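Long-range contacts in uncharacterized LolA superfamily protein NE2245 (Nitrosomonas europaea ATCC 19718, PDB 3BUU), which is of unknown function but, as a member of the LolA superfamily, may bind the acyl chains of lipids or lipoproteins in the cell envelope: residues A[25-30]-A[209-214]; A[19-24]-A[205-210]; A[40-45]-A[61-66]. All coordinates share one frame; numbering follows the deposited sequence. Where two conformers were deposited one is given.

How the contacts relate
From the N terminus, helix 9-20 runs into the turn of contact 2, which meets strand 202-212 and so closes a loop of 180 residues. Strand 26-36 follows at once and pairs with the end of the same strand in contact 1. The two contacts share Asp209 and Met210, lie about 7 Å apart centre to centre, and touch where the rings of Phe21 and Phe26 pack. Contact 3 closes the short hairpin of strands 39-51 and 55-62 and is nested inside both larger loops, its centre about 21 Å from each of theirs. Strands 202-212, 26-36, 39-51 and 55-62 are successive antiparallel neighbours; the helix end packs on the first, and Phe21 reaches the second through Phe26.

Contact 1. Residues A[25-30]-A[209-214]; sequences SFQVNV and DMKLRD
Gln27 N donates to Lys211 O at 2.8 Å, and Lys211 N returns the bond to Gln27 O at 2.9 Å. These two residues form the hydrogen-bonded pair of an antiparallel match between strands 26-36 and 202-212; Phe26 and Leu212 make the neighbouring non-hydrogen-bonded pair, and beyond them Arg213 N reaches Ser25 O at 3.0 Å. Gln27 and Lys211 project from the same face side by side. In one of the two conformers of Gln27, CG anti to the backbone N (chi1 -176°) and an extended chain carry the amide out to Arg213, whose NH1 meets Gln27 OE1 at 2.8 Å, near the guanidinium plane but with the two flat groups turned 61° apart. NE2 of that conformer gives a hydrogen bond to a water that also donates to Asp209 O. Lys211 bends back along its own strand, so that NZ makes a salt bridge with Asp209 OD2 at 2.8 Å. The side of Phe26, Val28 and Met210 is apolar. Selenomethionine Met210 holds its SE 5.1 Å from the centroid of the Phe26 ring, above the face, a Met-aromatic contact, while its CB lies 4.0 Å from Val28 CG2. Phe21 packs on Phe26 and Met210, Pro22 on Met210 and Leu212. The pairing is thus amphipathic: the Gln27-Arg213 bond and a bridging water join the strands on one face, and Phe26 and Met210 offer apolar surface on the other.

Contact 2. Residues A[19-24]-A[205-210]; sequences IRFPQD and LDYSDM
Tyr207 and Arg20 meet ring to guanidinium. Arg20 NH1 lies over one face of the tyrosine, 3.4 Å from Tyr207 CZ, and the guanidinium stands nearly upright on the ring, the two planes 79° apart. Arg20 CZ is 4.4 Å from the Tyr207 centroid and off-centre, a cation-pi contact displaced toward the hydroxyl end, where Arg20 NH2 comes within 2.8 Å of Tyr207 OH. A bend at chi2 (75°) swings the arginine chain from the last turn of helix 9-20 toward the strand. Phe21, just past the helix end, packs against it: Phe21 CZ sits on one face of the Arg20 guanidinium, offset toward the rim, and the ring turns its edge toward the Tyr207 face, with Phe21 CZ 3.9 Å from Tyr207 CE1, in an offset edge-to-face pair. Proteins of the LolA superfamily have an incomplete antiparallel barrel covered by helices, and the packing of this N-terminal helix end on strand 202-212 is consistent with that design; Ile106 of helix 103-107 touches Tyr207 as well. Farther along the strand, Met210 points toward the turn. Its chain bends at chi3 (-67°), which brings CE to the edge of the phenylalanine, 3.7 Å from Phe21 CE1, while its SE rests 3.7 Å from Pro22 CD. Leu183 packs against both Met210 and Pro22, and Phe26 meets the Phe21 ring from the neighbouring strand.

Contact 3. Residues A[40-45]-A[61-66]; sequences AEDLYR and TEPASE
Pro63 lays its CD over the centre of the Tyr44 ring, 3.6 Å from the ring centroid and only 8° off the normal, a CH-pi contact made by the residue that follows a cis peptide bond. This is part of the close-packed region, together with the backbone beside it. Arg45 N donates to Glu62 O at 2.9 Å, and Arg45 O is approached by three donors: Thr61 N at 2.8 Å, nearly straight, and more weakly Glu62 N and Thr61 OG1. With its first torsion at 60°, Thr61 sets OG1 against both Arg45 O and Arg45 CB. The Arg45 and Glu62 side chains also pack closely, side by side; in one of two glutamate conformers Arg45 NE makes a salt bridge with Glu62 OE1 at 2.9 Å, its hydrogen bond weak and bent. The solvent side is looser: Asp42 CB comes only to 4.2 Å from Pro63 CG, and the Glu66 carboxylate stays 3.8 Å from Tyr44 OH at its carbon CD. Thr61 and Glu62 both face Arg45, a classic beta bulge at the open end of the hairpin formed by strands 39-51 and 55-62.

Contact 1. Residues A[25-30]-A[209-214]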
loop_
_atom_site.group_PDB
_atom_site.type_symbol
_atom_site.label_atom_id
_atom_site.label_comp_id
_atom_site.label_asym_id
_atom_site.label_seq_id
_atom_site.Cartn_x
_atom_site.Cartn_y
_atom_site.Cartn_z
ATOM N N SER A 25 -2.772 -10.557 11.197
ATOM C CA SER A 25 -2.905 -11.247 9.924
ATOM C C SER A 25 -4.319 -11.130 9.352
ATOM O O SER A 25 -5.311 -11.416 10.043
ATOM C CB SER A 25 -2.559 -12.725 10.143
ATOM O OG SER A 25 -1.197 -12.864 10.482
ATOM N N PHE A 26 -4.439 -10.736 8.086
ATOM C CA PHE A 26 -5.749 -10.533 7.521
ATOM C C PHE A 26 -5.744 -10.773 6.017
ATOM O O PHE A 26 -4.694 -10.831 5.373
ATOM C CB PHE A 26 -6.309 -9.121 7.876
ATOM C CG PHE A 26 -5.601 -7.976 7.212
ATOM C CD1 PHE A 26 -6.013 -7.528 5.947
ATOM C CD2 PHE A 26 -4.547 -7.314 7.828
ATOM C CE1 PHE A 26 -5.364 -6.462 5.322
ATOM C CE2 PHE A 26 -3.902 -6.254 7.170
ATOM C CZ PHE A 26 -4.324 -5.837 5.961
ATOM N N GLN A 27 -6.959 -10.894 5.487
ATOM C CA GLN A 27 -7.246 -10.975 4.075
ATOM C C GLN A 27 -8.041 -9.734 3.684
ATOM O O GLN A 27 -8.881 -9.249 4.459
ATOM C CB GLN A 27 -8.056 -12.256 3.834
ATOM C CG GLN A 27 -8.317 -12.460 2.384
ATOM C CD GLN A 27 -9.188 -13.662 2.136
ATOM O OE1 GLN A 27 -8.803 -14.795 2.401
ATOM N NE2 GLN A 27 -10.390 -13.421 1.629
ATOM N N VAL A 28 -7.821 -9.242 2.463
ATOM C CA VAL A 28 -8.646 -8.177 1.932
ATOM C C VAL A 28 -8.684 -8.255 0.417
ATOM O O VAL A 28 -7.721 -8.738 -0.195
ATOM C CB VAL A 28 -8.164 -6.798 2.435
ATOM C CG1 VAL A 28 -6.806 -6.423 1.865
ATOM C CG2 VAL A 28 -9.190 -5.706 2.171
ATOM N N ASN A 29 -9.771 -7.781 -0.170
ATOM C CA ASN A 29 -9.840 -7.633 -1.635
ATOM C C ASN A 29 -9.600 -6.188 -2.006
ATOM O O ASN A 29 -10.090 -5.279 -1.339
ATOM C CB ASN A 29 -11.217 -8.079 -2.161
ATOM C CG ASN A 29 -11.548 -9.502 -1.762
ATOM O OD1 ASN A 29 -10.680 -10.381 -1.671
ATOM N ND2 ASN A 29 -12.812 -9.730 -1.493
ATOM N N VAL A 30 -8.866 -5.994 -3.098
ATOM C CA VAL A 30 -8.553 -4.656 -3.587
ATOM C C VAL A 30 -8.902 -4.531 -5.049
ATOM O O VAL A 30 -8.432 -5.342 -5.863
ATOM C CB VAL A 30 -7.040 -4.322 -3.402
ATOM C CG1 VAL A 30 -6.819 -2.828 -3.654
ATOM C CG2 VAL A 30 -6.569 -4.716 -1.990
ATOM N N ASP A 209 -14.239 -6.566 1.968
ATOM C CA ASP A 209 -14.237 -7.859 2.648
ATOM C C ASP A 209 -12.969 -8.097 3.455
ATOM O O ASP A 209 -12.383 -9.186 3.400
ATOM C CB ASP A 209 -14.466 -8.980 1.651
ATOM C CG ASP A 209 -14.936 -10.256 2.354
ATOM O OD1 ASP A 209 -15.489 -10.178 3.488
ATOM O OD2 ASP A 209 -14.714 -11.344 1.831
HETATM N N MSE A 210 -12.574 -7.114 4.221
HETATM C CA MSE A 210 -11.458 -7.268 5.110
HETATM C C MSE A 210 -11.819 -8.232 6.236
HETATM O O MSE A 210 -12.849 -8.055 6.880
HETATM C CB MSE A 210 -11.071 -5.903 5.653
HETATM C CG MSE A 210 -9.750 -5.904 6.371
HETATM SE SE MSE A 210 -9.215 -4.140 7.001
HETATM C CE MSE A 210 -8.923 -3.297 5.326
ATOM N N LYS A 211 -10.982 -9.216 6.506
ATOM C CA LYS A 211 -11.305 -10.151 7.577
ATOM C C LYS A 211 -10.010 -10.682 8.137
ATOM O O LYS A 211 -9.017 -10.905 7.422
ATOM C CB LYS A 211 -12.174 -11.275 7.062
ATOM C CG LYS A 211 -11.532 -12.080 6.030
ATOM C CD LYS A 211 -12.495 -13.040 5.393
ATOM C CE LYS A 211 -13.369 -12.384 4.390
ATOM N NZ LYS A 211 -14.290 -13.367 3.754
ATOM N N LEU A 212 -10.014 -10.930 9.448
ATOM C CA LEU A 212 -8.824 -11.527 10.072
ATOM C C LEU A 212 -8.681 -12.965 9.622
ATOM O O LEU A 212 -9.678 -13.648 9.362
ATOM C CB LEU A 212 -8.927 -11.399 11.595
ATOM C CG LEU A 212 -8.876 -9.913 12.043
ATOM C CD1 LEU A 212 -9.149 -9.756 13.525
ATOM C CD2 LEU A 212 -7.661 -9.153 11.626
ATOM N N ARG A 213 -7.452 -13.430 9.490
ATOM C CA ARG A 213 -7.227 -14.779 8.972
ATOM C C ARG A 213 -5.913 -15.258 9.520
ATOM O O ARG A 213 -4.963 -14.494 9.507
ATOM C CB ARG A 213 -7.149 -14.752 7.416
ATOM C CG ARG A 213 -7.021 -16.124 6.844
ATOM C CD ARG A 213 -7.344 -16.281 5.401
ATOM N NE ARG A 213 -7.010 -17.647 4.995
ATOM C CZ ARG A 213 -7.093 -18.099 3.754
ATOM N NH1 ARG A 213 -7.524 -17.296 2.794
ATOM N NH2 ARG A 213 -6.715 -19.337 3.466
ATOM N N ASP A 214 -5.836 -16.512 9.932
ATOM C CA ASP A 214 -4.569 -17.098 10.334
ATOM C C ASP A 214 -3.725 -17.398 9.098
ATOM O O ASP A 214 -4.186 -18.071 8.157
ATOM C CB ASP A 214 -4.846 -18.373 11.137
ATOM C CG ASP A 214 -3.615 -18.928 11.791
ATOM O OD1 ASP A 214 -2.612 -18.210 11.968
ATOM O OD2 ASP A 214 -3.687 -20.071 12.220
HETATM O O HOH W 1 -1.288 -15.519 11.327
HETATM O O HOH W 2 -11.150 -10.792 1.521
HETATM O O HOH W 3 -14.141 -12.073 -0.401
#

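Contact 2. Residues A[19-24]-A[205-210]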
loop_
_atom_site.group_PDB
_atom_site.type_symbol
_atom_site.label_atom_id
_atom_site.label_comp_id
_atom_site.label_asym_id
_atom_site.label_seq_id
_atom_site.Cartn_x
_atom_site.Cartn_y
_atom_site.Cartn_z
ATOM N N ILE A 19 -4.995 2.521 12.296
ATOM C CA ILE A 19 -6.255 2.906 11.696
ATOM C C ILE A 19 -6.375 2.342 10.273
ATOM O O ILE A 19 -7.446 1.877 9.887
ATOM C CB ILE A 19 -6.431 4.414 11.780
ATOM C CG1 ILE A 19 -6.736 4.784 13.231
ATOM C CG2 ILE A 19 -7.479 4.910 10.790
ATOM C CD1 ILE A 19 -6.565 6.261 13.513
ATOM N N ARG A 20 -5.303 2.428 9.503
ATOM C CA ARG A 20 -5.344 1.928 8.149
ATOM C C ARG A 20 -5.658 0.427 8.127
ATOM O O ARG A 20 -6.545 -0.003 7.374
ATOM C CB ARG A 20 -4.005 2.223 7.505
ATOM C CG ARG A 20 -3.759 1.616 6.098
ATOM C CD ARG A 20 -4.499 2.302 4.959
ATOM N NE ARG A 20 -3.868 1.832 3.714
ATOM C CZ ARG A 20 -4.427 1.097 2.731
ATOM N NH1 ARG A 20 -5.723 0.679 2.788
ATOM N NH2 ARG A 20 -3.652 0.762 1.695
ATOM N N PHE A 21 -4.917 -0.356 8.899
ATOM C CA PHE A 21 -5.093 -1.819 8.848
ATOM C C PHE A 21 -4.957 -2.417 10.232
ATOM O O PHE A 21 -4.228 -1.923 11.078
ATOM C CB PHE A 21 -4.012 -2.508 8.001
ATOM C CG PHE A 21 -4.139 -2.353 6.520
ATOM C CD1 PHE A 21 -5.341 -2.585 5.863
ATOM C CD2 PHE A 21 -3.024 -2.081 5.755
ATOM C CE1 PHE A 21 -5.421 -2.540 4.457
ATOM C CE2 PHE A 21 -3.116 -2.036 4.358
ATOM C CZ PHE A 21 -4.316 -2.266 3.727
ATOM N N PRO A 22 -5.641 -3.560 10.451
ATOM C CA PRO A 22 -5.387 -4.315 11.648
ATOM C C PRO A 22 -3.915 -4.648 11.771
ATOM O O PRO A 22 -3.258 -4.941 10.751
ATOM C CB PRO A 22 -6.174 -5.585 11.434
ATOM C CG PRO A 22 -7.116 -5.323 10.387
ATOM C CD PRO A 22 -6.601 -4.227 9.550
ATOM N N GLN A 23 -3.392 -4.617 12.997
ATOM C CA GLN A 23 -2.003 -5.003 13.255
ATOM C C GLN A 23 -2.009 -6.486 13.573
ATOM O O GLN A 23 -1.781 -6.914 14.710
ATOM C CB GLN A 23 -1.393 -4.144 14.371
ATOM C CG GLN A 23 -1.465 -2.642 13.991
ATOM C CD GLN A 23 -0.656 -2.316 12.757
ATOM O OE1 GLN A 23 0.572 -2.461 12.790
ATOM N NE2 GLN A 23 -1.318 -1.977 11.650
ATOM N N ASP A 24 -2.342 -7.255 12.548
ATOM C CA ASP A 24 -2.650 -8.658 12.672
ATOM C C ASP A 24 -2.669 -9.236 11.275
ATOM O O ASP A 24 -2.642 -8.486 10.299
ATOM C CB ASP A 24 -4.029 -8.799 13.358
ATOM C CG ASP A 24 -4.214 -10.081 14.083
ATOM O OD1 ASP A 24 -3.393 -11.016 13.938
ATOM O OD2 ASP A 24 -5.206 -10.139 14.818
ATOM N N LEU A 205 -8.263 2.948 -5.466
ATOM C CA LEU A 205 -8.165 1.639 -4.807
ATOM C C LEU A 205 -9.281 1.489 -3.820
ATOM O O LEU A 205 -9.381 2.293 -2.891
ATOM C CB LEU A 205 -6.835 1.496 -4.037
ATOM C CG LEU A 205 -5.552 1.529 -4.847
ATOM C CD1 LEU A 205 -5.174 2.939 -5.272
ATOM C CD2 LEU A 205 -4.446 0.928 -4.053
ATOM N N ASP A 206 -10.131 0.475 -4.011
ATOM C CA ASP A 206 -11.209 0.209 -3.082
ATOM C C ASP A 206 -10.990 -1.133 -2.407
ATOM O O ASP A 206 -10.784 -2.178 -3.068
ATOM C CB ASP A 206 -12.546 0.187 -3.825
ATOM C CG ASP A 206 -13.002 1.585 -4.208
ATOM O OD1 ASP A 206 -13.014 2.480 -3.321
ATOM O OD2 ASP A 206 -13.356 1.818 -5.371
ATOM N N TYR A 207 -11.061 -1.105 -1.083
ATOM C CA TYR A 207 -10.796 -2.253 -0.216
ATOM C C TYR A 207 -12.089 -2.826 0.255
ATOM O O TYR A 207 -12.924 -2.061 0.744
ATOM C CB TYR A 207 -9.945 -1.859 1.003
ATOM C CG TYR A 207 -8.587 -1.470 0.602
ATOM C CD1 TYR A 207 -7.555 -2.355 0.734
ATOM C CD2 TYR A 207 -8.327 -0.189 0.049
ATOM C CE1 TYR A 207 -6.227 -1.987 0.318
ATOM C CE2 TYR A 207 -7.059 0.182 -0.358
ATOM C CZ TYR A 207 -6.031 -0.717 -0.254
ATOM O OH TYR A 207 -4.776 -0.307 -0.659
ATOM N N SER A 208 -12.259 -4.147 0.176
ATOM C CA SER A 208 -13.528 -4.785 0.579
ATOM C C SER A 208 -13.240 -6.115 1.221
ATOM O O SER A 208 -12.194 -6.746 1.005
ATOM C CB SER A 208 -14.448 -4.901 -0.620
ATOM O OG SER A 208 -13.920 -5.730 -1.593
ATOM N N ASP A 209 -14.239 -6.566 1.968
ATOM C CA ASP A 209 -14.237 -7.859 2.648
ATOM C C ASP A 209 -12.969 -8.097 3.455
ATOM O O ASP A 209 -12.383 -9.186 3.400
ATOM C CB ASP A 209 -14.466 -8.980 1.651
ATOM C CG ASP A 209 -14.936 -10.256 2.354
ATOM O OD1 ASP A 209 -15.489 -10.178 3.488
ATOM O OD2 ASP A 209 -14.714 -11.344 1.831
HETATM N N MSE A 210 -12.574 -7.114 4.221
HETATM C CA MSE A 210 -11.458 -7.268 5.110
HETATM C C MSE A 210 -11.819 -8.232 6.236
HETATM O O MSE A 210 -12.849 -8.055 6.880
HETATM C CB MSE A 210 -11.071 -5.903 5.653
HETATM C CG MSE A 210 -9.750 -5.904 6.371
HETATM SE SE MSE A 210 -9.215 -4.140 7.001
HETATM C CE MSE A 210 -8.923 -3.297 5.326
#

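Contact 3. Residues A[40-45]-A[61-66]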
loop_
_atom_site.group_PDB
_atom_site.type_symbol
_atom_site.label_atom_id
_atom_site.label_comp_id
_atom_site.label_asym_id
_atom_site.label_seq_id
_atom_site.Cartn_x
_atom_site.Cartn_y
_atom_site.Cartn_z
ATOM N N ALA A 40 -8.105 4.977 -20.303
ATOM C CA ALA A 40 -8.424 4.266 -19.084
ATOM C C ALA A 40 -7.828 2.878 -19.151
ATOM O O ALA A 40 -7.705 2.244 -20.212
ATOM C CB ALA A 40 -9.934 4.194 -18.878
ATOM N N GLU A 41 -7.479 2.366 -17.983
ATOM C CA GLU A 41 -7.026 0.988 -17.857
ATOM C C GLU A 41 -8.240 0.091 -17.620
ATOM O O GLU A 41 -9.250 0.553 -17.075
ATOM C CB GLU A 41 -6.020 0.882 -16.687
ATOM C CG GLU A 41 -4.808 1.848 -16.760
ATOM C CD GLU A 41 -3.939 1.647 -17.982
ATOM O OE1 GLU A 41 -3.794 0.484 -18.415
ATOM O OE2 GLU A 41 -3.407 2.654 -18.522
ATOM N N ASP A 42 -8.133 -1.188 -17.991
ATOM C CA ASP A 42 -9.071 -2.194 -17.529
ATOM C C ASP A 42 -9.050 -2.231 -15.993
ATOM O O ASP A 42 -8.075 -1.849 -15.351
ATOM C CB ASP A 42 -8.621 -3.564 -18.023
ATOM C CG ASP A 42 -8.632 -3.694 -19.532
ATOM O OD1 ASP A 42 -9.444 -3.017 -20.211
ATOM O OD2 ASP A 42 -7.817 -4.495 -20.030
ATOM N N LEU A 43 -10.116 -2.700 -15.368
ATOM C CA LEU A 43 -10.121 -2.780 -13.893
ATOM C C LEU A 43 -9.143 -3.904 -13.472
ATOM O O LEU A 43 -9.081 -4.905 -14.160
ATOM C CB LEU A 43 -11.548 -3.102 -13.438
ATOM C CG LEU A 43 -11.799 -3.718 -12.060
ATOM C CD1 LEU A 43 -11.588 -2.743 -10.953
ATOM C CD2 LEU A 43 -13.205 -4.274 -11.955
ATOM N N TYR A 44 -8.387 -3.716 -12.392
ATOM C CA TYR A 44 -7.581 -4.765 -11.812
ATOM C C TYR A 44 -8.178 -5.135 -10.469
ATOM O O TYR A 44 -8.681 -4.262 -9.736
ATOM C CB TYR A 44 -6.134 -4.277 -11.616
ATOM C CG TYR A 44 -5.276 -4.305 -12.872
ATOM C CD1 TYR A 44 -4.233 -5.191 -12.962
ATOM C CD2 TYR A 44 -5.558 -3.514 -14.002
ATOM C CE1 TYR A 44 -3.431 -5.272 -14.095
ATOM C CE2 TYR A 44 -4.772 -3.585 -15.147
ATOM C CZ TYR A 44 -3.715 -4.479 -15.184
ATOM O OH TYR A 44 -2.946 -4.584 -16.328
ATOM N N ARG A 45 -8.148 -6.415 -10.133
ATOM C CA ARG A 45 -8.584 -6.842 -8.806
ATOM C C ARG A 45 -7.601 -7.833 -8.244
ATOM O O ARG A 45 -7.021 -8.635 -9.011
ATOM C CB ARG A 45 -9.973 -7.489 -8.876
ATOM C CG ARG A 45 -11.120 -6.591 -9.279
ATOM C CD ARG A 45 -12.430 -7.323 -8.978
ATOM N NE ARG A 45 -13.579 -6.704 -9.619
ATOM C CZ ARG A 45 -14.381 -5.839 -9.009
ATOM N NH1 ARG A 45 -14.131 -5.472 -7.758
ATOM N NH2 ARG A 45 -15.420 -5.318 -9.648
ATOM N N THR A 61 -6.777 -11.327 -9.708
ATOM C CA THR A 61 -7.950 -12.048 -10.126
ATOM C C THR A 61 -8.530 -11.500 -11.447
ATOM O O THR A 61 -9.248 -12.216 -12.136
ATOM C CB THR A 61 -9.015 -12.058 -9.008
ATOM O OG1 THR A 61 -9.395 -10.726 -8.702
ATOM C CG2 THR A 61 -8.533 -12.742 -7.725
ATOM N N GLU A 62 -8.287 -10.237 -11.777
ATOM C CA GLU A 62 -8.719 -9.670 -13.064
ATOM C C GLU A 62 -7.717 -8.552 -13.362
ATOM O O GLU A 62 -7.184 -7.960 -12.420
ATOM C CB GLU A 62 -10.174 -9.112 -13.017
ATOM C CG GLU A 62 -11.217 -9.970 -12.257
ATOM C CD GLU A 62 -12.474 -9.222 -11.811
ATOM O OE1 GLU A 62 -12.565 -7.995 -12.020
ATOM O OE2 GLU A 62 -13.368 -9.878 -11.227
ATOM N N PRO A 63 -7.478 -8.221 -14.648
ATOM C CA PRO A 63 -8.157 -8.783 -15.857
ATOM C C PRO A 63 -7.699 -10.191 -16.197
ATOM O O PRO A 63 -6.674 -10.634 -15.703
ATOM C CB PRO A 63 -7.769 -7.829 -16.966
ATOM C CG PRO A 63 -6.704 -6.978 -16.479
ATOM C CD PRO A 63 -6.481 -7.199 -15.001
ATOM N N ALA A 64 -8.480 -10.876 -17.034
ATOM C CA ALA A 64 -8.222 -12.264 -17.411
ATOM C C ALA A 64 -6.828 -12.479 -17.972
ATOM O O ALA A 64 -6.223 -13.531 -17.726
ATOM C CB ALA A 64 -9.231 -12.712 -18.402
ATOM N N SER A 65 -6.297 -11.475 -18.678
ATOM C CA SER A 65 -4.961 -11.596 -19.296
ATOM C C SER A 65 -3.869 -11.763 -18.236
ATOM O O SER A 65 -2.779 -12.258 -18.543
ATOM C CB SER A 65 -4.637 -10.395 -20.210
ATOM O OG SER A 65 -4.764 -9.151 -19.535
ATOM N N GLU A 66 -4.149 -11.337 -17.002
ATOM C CA GLU A 66 -3.162 -11.323 -15.905
ATOM C C GLU A 66 -3.507 -12.281 -14.776
ATOM O O GLU A 66 -2.670 -12.529 -13.898
ATOM C CB GLU A 66 -2.974 -9.904 -15.317
ATOM C CG GLU A 66 -3.026 -8.752 -16.327
ATOM C CD GLU A 66 -1.673 -8.120 -16.577
ATOM O OE1 GLU A 66 -0.965 -7.817 -15.592
ATOM O OE2 GLU A 66 -1.326 -7.917 -17.762
#